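Local coordinates for protein acyl-CoA dehydrogenase (Slackia heliotrinireducens, PDB 4RM7) that belongs to the acyl-CoA dehydrogenase family, with a helical N-terminal domain, a beta-sheet middle domain and a helical C-terminal domain, at residues R10-L15 against D69-V74; R20-K25 against K47-L52; S33-R36 against G40-D43. All coordinates share one frame; numbering follows the deposited sequence.

Contact 1 of 3, residues R10-L15 against D69-V74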
ATOM      1  N   ARG A  10      26.713  26.927  -8.538  1.00 53.09           N
ATOM      2  CA  ARG A  10      26.248  28.210  -9.080  1.00 55.18           C
ATOM      3  C   ARG A  10      25.825  28.094 -10.534  1.00 57.06           C
ATOM      4  O   ARG A  10      24.811  28.672 -10.932  1.00 54.11           O
ATOM      5  CB  ARG A  10      27.322  29.282  -9.007  1.00 62.51           C
ATOM      6  CG  ARG A  10      27.486  29.887  -7.673  1.00 71.11           C
ATOM      7  CD  ARG A  10      26.878  31.264  -7.547  1.00 64.13           C
ATOM      8  NE  ARG A  10      27.019  31.627  -6.147  1.00 63.66           N
ATOM      9  CZ  ARG A  10      28.053  32.294  -5.656  1.00 64.98           C
ATOM     10  NH1 ARG A  10      28.108  32.552  -4.356  1.00 75.08           N
ATOM     11  NH2 ARG A  10      29.010  32.727  -6.466  1.00 60.28           N
ATOM     12  N   ASP A  11      26.629  27.379 -11.326  1.00 55.02           N
ATOM     13  CA  ASP A  11      26.352  27.198 -12.750  1.00 57.62           C
ATOM     14  C   ASP A  11      25.009  26.506 -12.950  1.00 54.14           C
ATOM     15  O   ASP A  11      24.179  26.981 -13.716  1.00 52.87           O
ATOM     16  CB  ASP A  11      27.468  26.408 -13.437  1.00 59.73           C
ATOM     17  CG  ASP A  11      28.753  27.211 -13.575  1.00 70.59           C
ATOM     18  OD1 ASP A  11      28.675  28.448 -13.716  1.00 75.81           O
ATOM     19  OD2 ASP A  11      29.844  26.605 -13.537  1.00 79.59           O
ATOM     20  N   GLU A  12      24.794  25.405 -12.234  1.00 49.04           N
ATOM     21  CA  GLU A  12      23.519  24.703 -12.272  1.00 48.47           C
ATOM     22  C   GLU A  12      22.356  25.606 -11.833  1.00 57.05           C
ATOM     23  O   GLU A  12      21.279  25.595 -12.443  1.00 63.09           O
ATOM     24  CB  GLU A  12      23.594  23.448 -11.404  1.00 49.22           C
ATOM     25  CG  GLU A  12      24.464  22.339 -12.042  1.00 49.70           C
ATOM     26  CD  GLU A  12      24.946  21.283 -11.040  1.00 56.06           C
ATOM     27  OE1 GLU A  12      24.775  21.478  -9.817  1.00 63.32           O
ATOM     28  OE2 GLU A  12      25.508  20.252 -11.476  1.00 59.54           O
ATOM     29  N   GLN A  13      22.572  26.411 -10.800  1.00 52.58           N
ATOM     30  CA  GLN A  13      21.524  27.305 -10.341  1.00 53.86           C
ATOM     31  C   GLN A  13      21.198  28.388 -11.369  1.00 53.68           C
ATOM     32  O   GLN A  13      20.035  28.769 -11.528  1.00 56.75           O
ATOM     33  CB  GLN A  13      21.919  27.947  -9.016  1.00 59.96           C
ATOM     34  CG  GLN A  13      21.845  27.010  -7.839  1.00 64.59           C
ATOM     35  CD  GLN A  13      22.586  27.532  -6.621  1.00 73.10           C
ATOM     36  OE1 GLN A  13      23.017  28.690  -6.581  1.00 83.06           O
ATOM     37  NE2 GLN A  13      22.748  26.673  -5.619  1.00 69.99           N
ATOM     38  N   ARG A  14      22.214  28.896 -12.062  1.00 53.53           N
ATOM     39  CA  ARG A  14      21.962  29.924 -13.070  1.00 55.11           C
ATOM     40  C   ARG A  14      21.133  29.349 -14.224  1.00 50.83           C
ATOM     41  O   ARG A  14      20.226  30.017 -14.741  1.00 52.17           O
ATOM     42  CB  ARG A  14      23.268  30.516 -13.605  1.00 50.48           C
ATOM     43  CG  ARG A  14      23.873  31.566 -12.720  1.00 51.47           C
ATOM     44  CD  ARG A  14      24.888  32.406 -13.479  1.00 48.82           C
ATOM     45  NE  ARG A  14      25.342  33.559 -12.691  1.00 50.36           N
ATOM     46  CZ  ARG A  14      26.444  33.571 -11.950  1.00 63.45           C
ATOM     47  NH1 ARG A  14      27.208  32.487 -11.872  1.00 74.36           N
ATOM     48  NH2 ARG A  14      26.781  34.661 -11.277  1.00 71.46           N
ATOM     49  N   LEU A  15      21.455  28.115 -14.608  1.00 44.09           N
ATOM     50  CA  LEU A  15      20.701  27.391 -15.627  1.00 47.72           C
ATOM     51  C   LEU A  15      19.217  27.363 -15.269  1.00 49.51           C
ATOM     52  O   LEU A  15      18.351  27.715 -16.086  1.00 45.86           O
ATOM     53  CB  LEU A  15      21.244  25.967 -15.780  1.00 48.46           C
ATOM     54  CG  LEU A  15      20.471  24.990 -16.668  1.00 49.61           C
ATOM     55  CD1 LEU A  15      20.516  25.425 -18.115  1.00 48.04           C
ATOM     56  CD2 LEU A  15      21.034  23.575 -16.522  1.00 46.50           C
ATOM     57  N   ASP A  69      25.030  16.800 -21.367  1.00 49.12           N
ATOM     58  CA  ASP A  69      25.107  16.916 -19.919  1.00 48.50           C
ATOM     59  C   ASP A  69      23.742  16.547 -19.331  1.00 52.73           C
ATOM     60  O   ASP A  69      22.839  17.397 -19.240  1.00 49.96           O
ATOM     61  CB  ASP A  69      25.517  18.328 -19.503  1.00 44.42           C
ATOM     62  CG  ASP A  69      26.934  18.698 -19.956  1.00 55.96           C
ATOM     63  OD1 ASP A  69      27.807  17.798 -20.050  1.00 68.03           O
ATOM     64  OD2 ASP A  69      27.182  19.904 -20.209  1.00 53.91           O
ATOM     65  N   LEU A  70      23.600  15.281 -18.938  1.00 42.95           N
ATOM     66  CA  LEU A  70      22.295  14.715 -18.577  1.00 47.56           C
ATOM     67  C   LEU A  70      21.639  15.352 -17.334  1.00 46.80           C
ATOM     68  O   LEU A  70      20.439  15.617 -17.339  1.00 45.75           O
ATOM     69  CB  LEU A  70      22.422  13.203 -18.368  1.00 42.28           C
ATOM     70  CG  LEU A  70      21.095  12.452 -18.274  1.00 40.55           C
ATOM     71  CD1 LEU A  70      20.241  12.683 -19.489  1.00 37.68           C
ATOM     72  CD2 LEU A  70      21.341  10.995 -18.147  1.00 37.57           C
ATOM     73  N   PHE A  71      22.413  15.590 -16.279  1.00 41.06           N
ATOM     74  CA  PHE A  71      21.877  16.254 -15.100  1.00 40.99           C
ATOM     75  C   PHE A  71      21.306  17.614 -15.485  1.00 47.51           C
ATOM     76  O   PHE A  71      20.219  17.977 -15.041  1.00 44.41           O
ATOM     77  CB  PHE A  71      22.942  16.417 -14.018  1.00 35.13           C
ATOM     78  CG  PHE A  71      22.424  17.025 -12.746  1.00 36.67           C
ATOM     79  CD1 PHE A  71      21.297  16.504 -12.120  1.00 44.60           C
ATOM     80  CD2 PHE A  71      23.059  18.113 -12.163  1.00 39.60           C
ATOM     81  CE1 PHE A  71      20.804  17.065 -10.926  1.00 45.13           C
ATOM     82  CE2 PHE A  71      22.569  18.691 -10.967  1.00 44.12           C
ATOM     83  CZ  PHE A  71      21.447  18.159 -10.349  1.00 41.66           C
ATOM     84  N   ALA A  72      22.025  18.351 -16.332  1.00 44.73           N
ATOM     85  CA  ALA A  72      21.534  19.648 -16.805  1.00 45.29           C
ATOM     86  C   ALA A  72      20.213  19.509 -17.554  1.00 43.04           C
ATOM     87  O   ALA A  72      19.268  20.269 -17.316  1.00 43.30           O
ATOM     88  CB  ALA A  72      22.569  20.325 -17.690  1.00 43.62           C
ATOM     89  N   GLN A  73      20.161  18.541 -18.463  1.00 38.70           N
ATOM     90  CA  GLN A  73      18.947  18.248 -19.203  1.00 38.89           C
ATOM     91  C   GLN A  73      17.775  17.937 -18.270  1.00 41.96           C
ATOM     92  O   GLN A  73      16.648  18.373 -18.501  1.00 44.95           O
ATOM     93  CB  GLN A  73      19.189  17.082 -20.152  1.00 35.72           C
ATOM     94  CG  GLN A  73      19.955  17.455 -21.403  1.00 35.60           C
ATOM     95  CD  GLN A  73      20.292  16.229 -22.242  1.00 45.63           C
ATOM     96  OE1 GLN A  73      20.520  15.135 -21.699  1.00 47.43           O
ATOM     97  NE2 GLN A  73      20.313  16.397 -23.567  1.00 45.58           N
ATOM     98  N   VAL A  74      18.063  17.185 -17.215  1.00 44.68           N
ATOM     99  CA  VAL A  74      17.083  16.831 -16.211  1.00 48.30           C
ATOM    100  C   VAL A  74      16.546  18.051 -15.465  1.00 50.82           C
ATOM    101  O   VAL A  74      15.335  18.179 -15.238  1.00 47.47           O
ATOM    102  CB  VAL A  74      17.693  15.833 -15.226  1.00 45.05           C
ATOM    103  CG1 VAL A  74      16.947  15.825 -13.899  1.00 38.11           C
ATOM    104  CG2 VAL A  74      17.702  14.468 -15.853  1.00 40.45           C
TER

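Contact 2 of 3, residues R20-K25 against K47-L52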
ATOM      1  N   ARG A  20      13.647  28.951 -15.716  1.00 44.91           N
ATOM      2  CA  ARG A  20      12.494  29.449 -14.965  1.00 46.73           C
ATOM      3  C   ARG A  20      11.968  30.785 -15.504  1.00 49.77           C
ATOM      4  O   ARG A  20      10.767  31.051 -15.471  1.00 61.80           O
ATOM      5  CB  ARG A  20      12.860  29.585 -13.480  1.00 47.31           C
ATOM      6  CG  ARG A  20      11.791  30.214 -12.606  1.00 49.47           C
ATOM      7  CD  ARG A  20      12.080  30.018 -11.110  1.00 66.50           C
ATOM      8  NE  ARG A  20      13.495  30.177 -10.763  1.00 86.99           N
ATOM      9  CZ  ARG A  20      14.271  29.195 -10.304  1.00 86.41           C
ATOM     10  NH1 ARG A  20      13.780  27.968 -10.116  1.00 75.90           N
ATOM     11  NH2 ARG A  20      15.540  29.447 -10.025  1.00 85.88           N
ATOM     12  N   GLU A  21      12.862  31.628 -16.001  1.00 50.37           N
ATOM     13  CA  GLU A  21      12.449  32.900 -16.576  1.00 51.31           C
ATOM     14  C   GLU A  21      11.751  32.638 -17.929  1.00 49.99           C
ATOM     15  O   GLU A  21      10.749  33.261 -18.252  1.00 50.03           O
ATOM     16  CB  GLU A  21      13.656  33.841 -16.704  1.00 50.40           C
ATOM     17  CG  GLU A  21      13.557  34.884 -17.780  1.00 62.27           C
ATOM     18  CD  GLU A  21      14.613  35.975 -17.637  1.00 77.11           C
ATOM     19  OE1 GLU A  21      15.002  36.278 -16.479  1.00 75.16           O
ATOM     20  OE2 GLU A  21      15.046  36.527 -18.684  1.00 82.96           O
ATOM     21  N   TYR A  22      12.262  31.692 -18.698  1.00 48.81           N
ATOM     22  CA  TYR A  22      11.600  31.293 -19.926  1.00 46.37           C
ATOM     23  C   TYR A  22      10.234  30.660 -19.689  1.00 55.63           C
ATOM     24  O   TYR A  22       9.276  30.978 -20.370  1.00 59.13           O
ATOM     25  CB  TYR A  22      12.500  30.333 -20.709  1.00 45.70           C
ATOM     26  CG  TYR A  22      11.811  29.507 -21.767  1.00 50.65           C
ATOM     27  CD1 TYR A  22      11.430  30.064 -22.961  1.00 49.64           C
ATOM     28  CD2 TYR A  22      11.548  28.175 -21.564  1.00 51.05           C
ATOM     29  CE1 TYR A  22      10.800  29.320 -23.924  1.00 46.94           C
ATOM     30  CE2 TYR A  22      10.922  27.424 -22.523  1.00 55.18           C
ATOM     31  CZ  TYR A  22      10.550  28.005 -23.701  1.00 52.34           C
ATOM     32  OH  TYR A  22       9.928  27.257 -24.654  1.00 54.19           O
ATOM     33  N   GLY A  23      10.151  29.753 -18.728  1.00 52.29           N
ATOM     34  CA  GLY A  23       8.912  29.054 -18.470  1.00 42.32           C
ATOM     35  C   GLY A  23       7.805  29.942 -17.972  1.00 49.86           C
ATOM     36  O   GLY A  23       6.672  29.850 -18.398  1.00 46.83           O
ATOM     37  N   GLU A  24       8.159  30.820 -17.057  1.00 47.71           N
ATOM     38  CA  GLU A  24       7.216  31.734 -16.468  1.00 45.26           C
ATOM     39  C   GLU A  24       6.669  32.677 -17.506  1.00 53.58           C
ATOM     40  O   GLU A  24       5.519  33.070 -17.453  1.00 52.50           O
ATOM     41  CB  GLU A  24       7.858  32.490 -15.325  1.00 45.97           C
ATOM     42  CG  GLU A  24       7.725  31.765 -14.010  1.00 52.07           C
ATOM     43  CD  GLU A  24       8.565  32.383 -12.929  1.00 60.80           C
ATOM     44  OE1 GLU A  24       9.037  33.510 -13.116  1.00 66.32           O
ATOM     45  OE2 GLU A  24       8.751  31.739 -11.893  1.00 64.14           O
ATOM     46  N   LYS A  25       7.528  33.080 -18.420  1.00 54.53           N
ATOM     47  CA  LYS A  25       7.146  33.969 -19.492  1.00 51.45           C
ATOM     48  C   LYS A  25       6.127  33.390 -20.450  1.00 48.80           C
ATOM     49  O   LYS A  25       5.180  34.059 -20.811  1.00 57.82           O
ATOM     50  CB  LYS A  25       8.398  34.364 -20.262  1.00 55.38           C
ATOM     51  CG  LYS A  25       8.181  35.173 -21.517  1.00 54.21           C
ATOM     52  CD  LYS A  25       9.485  35.845 -21.898  1.00 66.42           C
ATOM     53  CE  LYS A  25       9.496  36.304 -23.339  1.00 71.26           C
ATOM     54  NZ  LYS A  25       8.172  36.838 -23.731  1.00 74.70           N
ATOM     55  N   LYS A  47      10.875  27.941 -30.672  1.00 55.26           N
ATOM     56  CA  LYS A  47      12.129  28.544 -31.095  1.00 57.85           C
ATOM     57  C   LYS A  47      12.849  29.177 -29.901  1.00 59.81           C
ATOM     58  O   LYS A  47      14.069  29.112 -29.797  1.00 67.78           O
ATOM     59  CB  LYS A  47      11.871  29.579 -32.192  1.00 54.55           C
ATOM     60  CG  LYS A  47      13.038  30.498 -32.493  1.00 63.96           C
ATOM     61  CD  LYS A  47      14.085  29.809 -33.339  1.00 76.52           C
ATOM     62  CE  LYS A  47      15.084  30.807 -33.917  1.00 82.64           C
ATOM     63  NZ  LYS A  47      16.362  30.116 -34.263  1.00 87.45           N
ATOM     64  N   ALA A  48      12.092  29.777 -28.986  1.00 52.52           N
ATOM     65  CA  ALA A  48      12.706  30.442 -27.839  1.00 52.52           C
ATOM     66  C   ALA A  48      13.429  29.421 -26.957  1.00 53.19           C
ATOM     67  O   ALA A  48      14.410  29.750 -26.292  1.00 53.61           O
ATOM     68  CB  ALA A  48      11.655  31.217 -27.030  1.00 44.01           C
ATOM     69  N   PHE A  49      12.952  28.178 -26.967  1.00 51.70           N
ATOM     70  CA  PHE A  49      13.578  27.138 -26.159  1.00 52.10           C
ATOM     71  C   PHE A  49      14.969  26.800 -26.683  1.00 57.30           C
ATOM     72  O   PHE A  49      15.895  26.670 -25.899  1.00 61.86           O
ATOM     73  CB  PHE A  49      12.716  25.872 -26.095  1.00 47.47           C
ATOM     74  CG  PHE A  49      13.432  24.688 -25.519  1.00 45.21           C
ATOM     75  CD1 PHE A  49      13.505  24.508 -24.141  1.00 45.66           C
ATOM     76  CD2 PHE A  49      14.056  23.758 -26.350  1.00 44.01           C
ATOM     77  CE1 PHE A  49      14.178  23.416 -23.582  1.00 42.37           C
ATOM     78  CE2 PHE A  49      14.735  22.641 -25.803  1.00 44.96           C
ATOM     79  CZ  PHE A  49      14.799  22.477 -24.414  1.00 40.94           C
ATOM     80  N   VAL A  50      15.135  26.662 -27.997  1.00 55.25           N
ATOM     81  CA  VAL A  50      16.461  26.307 -28.500  1.00 54.42           C
ATOM     82  C   VAL A  50      17.371  27.522 -28.527  1.00 56.42           C
ATOM     83  O   VAL A  50      18.573  27.386 -28.699  1.00 58.53           O
ATOM     84  CB  VAL A  50      16.414  25.683 -29.902  1.00 54.32           C
ATOM     85  CG1 VAL A  50      15.807  24.296 -29.837  1.00 52.82           C
ATOM     86  CG2 VAL A  50      15.670  26.583 -30.886  1.00 51.51           C
ATOM     87  N   ASP A  51      16.796  28.697 -28.332  1.00 59.28           N
ATOM     88  CA  ASP A  51      17.563  29.929 -28.285  1.00 59.73           C
ATOM     89  C   ASP A  51      17.968  30.250 -26.870  1.00 56.79           C
ATOM     90  O   ASP A  51      18.605  31.253 -26.619  1.00 62.90           O
ATOM     91  CB  ASP A  51      16.759  31.090 -28.851  1.00 62.79           C
ATOM     92  CG  ASP A  51      16.711  31.084 -30.348  1.00 66.79           C
ATOM     93  OD1 ASP A  51      17.564  30.429 -30.963  1.00 68.41           O
ATOM     94  OD2 ASP A  51      15.813  31.727 -30.911  1.00 66.10           O
ATOM     95  N   LEU A  52      17.596  29.384 -25.943  1.00 49.70           N
ATOM     96  CA  LEU A  52      17.823  29.624 -24.534  1.00 51.74           C
ATOM     97  C   LEU A  52      19.292  29.668 -24.192  1.00 58.34           C
ATOM     98  O   LEU A  52      20.100  28.996 -24.811  1.00 64.88           O
ATOM     99  CB  LEU A  52      17.181  28.524 -23.713  1.00 48.34           C
ATOM    100  CG  LEU A  52      15.830  28.831 -23.096  1.00 54.88           C
ATOM    101  CD1 LEU A  52      15.308  27.605 -22.382  1.00 41.25           C
ATOM    102  CD2 LEU A  52      15.951  29.998 -22.146  1.00 61.49           C
TER

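Contact 3 of 3, residues S33-R36 against G40-D43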
ATOM      1  N   SER A  33      -3.516  26.027 -21.388  1.00 64.89           N
ATOM      2  CA  SER A  33      -4.847  25.522 -21.690  1.00 68.45           C
ATOM      3  C   SER A  33      -5.114  25.500 -23.190  1.00 71.89           C
ATOM      4  O   SER A  33      -5.649  24.529 -23.723  1.00 77.07           O
ATOM      5  CB  SER A  33      -5.903  26.352 -20.989  1.00 67.75           C
ATOM      6  OG  SER A  33      -7.159  25.741 -21.149  1.00 75.76           O
ATOM      7  N   LYS A  34      -4.720  26.562 -23.876  1.00 70.32           N
ATOM      8  CA  LYS A  34      -4.936  26.629 -25.310  1.00 69.99           C
ATOM      9  C   LYS A  34      -4.039  25.643 -26.027  1.00 66.97           C
ATOM     10  O   LYS A  34      -4.455  25.019 -26.994  1.00 71.31           O
ATOM     11  CB  LYS A  34      -4.692  28.051 -25.839  1.00 74.19           C
ATOM     12  CG  LYS A  34      -4.545  28.143 -27.367  1.00 73.11           C
ATOM     13  CD  LYS A  34      -4.355  29.583 -27.830  1.00 74.70           C
ATOM     14  CE  LYS A  34      -4.034  29.643 -29.311  1.00 81.38           C
ATOM     15  NZ  LYS A  34      -5.172  29.129 -30.148  1.00 94.74           N
ATOM     16  N   TRP A  35      -2.803  25.503 -25.558  1.00 71.92           N
ATOM     17  CA  TRP A  35      -1.833  24.676 -26.271  1.00 72.53           C
ATOM     18  C   TRP A  35      -2.168  23.198 -26.095  1.00 76.03           C
ATOM     19  O   TRP A  35      -1.923  22.396 -26.994  1.00 80.15           O
ATOM     20  CB  TRP A  35      -0.406  24.991 -25.803  1.00 63.12           C
ATOM     21  CG  TRP A  35      -0.021  26.401 -26.125  1.00 69.16           C
ATOM     22  CD1 TRP A  35      -0.575  27.190 -27.089  1.00 69.54           C
ATOM     23  CD2 TRP A  35       0.972  27.206 -25.470  1.00 64.81           C
ATOM     24  NE1 TRP A  35       0.016  28.426 -27.084  1.00 68.34           N
ATOM     25  CE2 TRP A  35       0.965  28.468 -26.100  1.00 65.73           C
ATOM     26  CE3 TRP A  35       1.863  26.985 -24.416  1.00 56.33           C
ATOM     27  CZ2 TRP A  35       1.812  29.503 -25.712  1.00 64.70           C
ATOM     28  CZ3 TRP A  35       2.714  28.014 -24.036  1.00 54.43           C
ATOM     29  CH2 TRP A  35       2.679  29.256 -24.683  1.00 62.15           C
ATOM     30  N   ARG A  36      -2.737  22.854 -24.940  1.00 71.37           N
ATOM     31  CA  ARG A  36      -3.286  21.519 -24.711  1.00 70.14           C
ATOM     32  C   ARG A  36      -4.357  21.235 -25.759  1.00 77.18           C
ATOM     33  O   ARG A  36      -4.426  20.144 -26.316  1.00 85.99           O
ATOM     34  CB  ARG A  36      -3.875  21.390 -23.299  1.00 67.47           C
ATOM     35  CG  ARG A  36      -2.950  20.734 -22.291  1.00 70.17           C
ATOM     36  CD  ARG A  36      -3.692  20.306 -21.030  1.00 77.70           C
ATOM     37  NE  ARG A  36      -3.376  21.149 -19.873  1.00 88.23           N
ATOM     38  CZ  ARG A  36      -2.555  20.797 -18.880  1.00 89.94           C
ATOM     39  NH1 ARG A  36      -1.955  19.608 -18.894  1.00 89.45           N
ATOM     40  NH2 ARG A  36      -2.328  21.635 -17.866  1.00 81.81           N
ATOM     41  N   GLY A  40       0.000  21.139 -29.206  1.00 83.78           N
ATOM     42  CA  GLY A  40       1.264  21.619 -29.719  1.00 78.86           C
ATOM     43  C   GLY A  40       1.556  23.053 -29.333  1.00 76.28           C
ATOM     44  O   GLY A  40       0.645  23.834 -29.027  1.00 80.28           O
ATOM     45  N   LEU A  41       2.840  23.397 -29.366  1.00 68.85           N
ATOM     46  CA  LEU A  41       3.296  24.718 -28.963  1.00 59.07           C
ATOM     47  C   LEU A  41       3.561  25.605 -30.180  1.00 62.29           C
ATOM     48  O   LEU A  41       3.941  25.108 -31.252  1.00 67.60           O
ATOM     49  CB  LEU A  41       4.553  24.597 -28.100  1.00 50.86           C
ATOM     50  CG  LEU A  41       4.488  23.745 -26.837  1.00 52.69           C
ATOM     51  CD1 LEU A  41       5.852  23.708 -26.174  1.00 53.09           C
ATOM     52  CD2 LEU A  41       3.453  24.287 -25.874  1.00 52.24           C
ATOM     53  N   PRO A  42       3.363  26.925 -30.020  1.00 57.38           N
ATOM     54  CA  PRO A  42       3.579  27.862 -31.129  1.00 54.36           C
ATOM     55  C   PRO A  42       5.044  27.937 -31.520  1.00 59.94           C
ATOM     56  O   PRO A  42       5.907  27.677 -30.673  1.00 67.88           O
ATOM     57  CB  PRO A  42       3.107  29.216 -30.565  1.00 51.45           C
ATOM     58  CG  PRO A  42       2.391  28.906 -29.289  1.00 58.30           C
ATOM     59  CD  PRO A  42       2.960  27.613 -28.782  1.00 58.75           C
ATOM     60  N   ASP A  43       5.309  28.307 -32.769  1.00 60.94           N
ATOM     61  CA  ASP A  43       6.667  28.417 -33.295  1.00 65.35           C
ATOM     62  C   ASP A  43       7.549  29.273 -32.398  1.00 65.86           C
ATOM     63  O   ASP A  43       8.711  28.947 -32.162  1.00 66.95           O
ATOM     64  CB  ASP A  43       6.669  29.016 -34.710  1.00 65.14           C
ATOM     65  CG  ASP A  43       5.871  28.192 -35.717  1.00 73.40           C
ATOM     66  OD1 ASP A  43       5.616  26.994 -35.479  1.00 73.47           O
ATOM     67  OD2 ASP A  43       5.515  28.752 -36.775  1.00 85.92           O
TER

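Contact 1 of 3, residues R10-L15 against D69-V74
The carboxylate of Glu-12 is held by a backbone bond on one oxygen and meets the rim of Phe-71. OE1 accepts a hydrogen bond from the backbone N of Ser-9, just before helix 10-26, with a weak, long ion pair to Arg-307 beside it. The carboxylate carbon CD and OE2 lie at the edge of the Phe-71 ring, close to its plane, where Glu-12 OE2 comes within 3.3 Å of Phe-71 CD2 and 3.4 Å of Phe-71 CE2. A ring edge, with its slightly positive C-H bonds, is the side that can suit a carboxylate. The two flat groups do not stack: their planes are 75° apart. Glu-12 reaches the edge with an extended chain beyond CG. Phe-71 contributes its ring by setting CG anti to the backbone N (chi1 -177°), which swings the end of the side chain nearer to helix 10-26 than its first bond would suggest. One turn further along helix 10-26, the contact becomes mainly apolar, with Leu-15 CD2 3.8 Å from Ala-72 CB and the same distance from Ala-72 O. Tyr-303, edge-to-face, and Arg-307, by a cation-pi contact, both from helix 282-311, also meet the Phe-71 ring. The result is helix-to-helix packing within the helical N-terminal domain of the acyl-CoA dehydrogenase fold, beside a long helix of the C-terminal domain.

Contact 2 of 3, residues R20-K25 against K47-L52
Tyr-22 and Phe-49 mark the closest backbone approach, 7.7 Å from CA to CA, between helix 10-26 and the end of helix 43-50; the two helical segments run roughly antiparallel. No hydrogen bond spans the gap; one side chain, that of Tyr-22, fills it. Its first bond points toward 47-52, and with CG anti to the backbone N (chi1 162°) the ring runs alongside Leu-52, Ala-48 and Phe-49. At the root of the side chain Leu-52 crosses at about a right angle, with Leu-52 CD2 3.8 Å from Tyr-22 CB and Leu-52 CD1 3.9 Å from Tyr-22 CD2. Midway, Ala-48 CB touches Tyr-22 CE1 at 3.7 Å. At the far end Tyr-22 OH passes 3.4 Å from Phe-49 CB, but its polar partner is elsewhere: the hydroxyl is hydrogen-bonded to the carbonyl O of Val-45, one turn back in helix 43-50. That bond fixes the tip of the tyrosine while carbon contacts hold its body. Tyr-22 CE2 sits at the edge of the Phe-49 ring, whose side chain leads on to Phe-90, Val-76 and Leu-80. This is a partly buried helix-helix contact of the family's N-terminal helical domain, with helix 29-38 intervening in the sequence.

Contact 3 of 3, residues S33-R36 against G40-D43
Gly-40 opens the segment with a backbone bond to Trp-35: Gly-40 N donates to Trp-35 O over 3.2 Å, with an N-H...O angle of 164°. The bond spans five residues over the C-terminal end of helix 29-38. Gly-40 has backbone angles open chiefly to glycine. Beyond the helix the backbone is extended, and the carbonyl oxygen of this residue, Gly-40 O, lies 3.6 Å from Trp-35 CB. Leu-41 follows, and its CG, anti to the carbonyl carbon (chi1 -57°), brings the end of the side chain nearer to the tryptophan. Leu-41 CD2 meets the six-membered part of the indole at Trp-35 CE3, 3.5 Å away, and the two side chains cross at about a right angle. Pro-42 lies over the five-membered ring and the adjoining CE2-CZ2 edge. Its CD stands 3.4 Å above the indole plane of Trp-35, 3.6 Å from the centroid of the five-membered ring and 20° off the ring normal, a CH-pi contact, while Pro-42 CG lies near Trp-35 NE1 and CE2. Asp-43 turns elsewhere, forming a salt bridge with Arg-121, which also binds the carbonyl O of Leu-41. The segment completes the connection from helix 29-38 and enters helix 43-50 at Asp-43, after Pro-42 at the N-cap position; Trp-35 also touches Val-45 of that helix, and Leu-41 touches Val-46, Pro-89 and Met-209.

All three contacts lie in the N-terminal helical domain and nest along the chain: contact 3 falls inside the loop closed by contact 2, which falls inside the loop closed by contact 1. Helix 10-26 serves both contacts 1 and 2, whose centres are about 15 Å apart, and pairs first with helix 70-84 and then with helix 43-50. Contact 3 turns the chain from helix 29-38 into helix 43-50, its centre about 14 Å from that of contact 2 and about 26 Å from that of contact 1. The three contacts thus span a local turn, a pairing across one intervening helix and a longer-range pairing, together involving the first four helices and illustrating how a helical domain combines short-range and long-range closures.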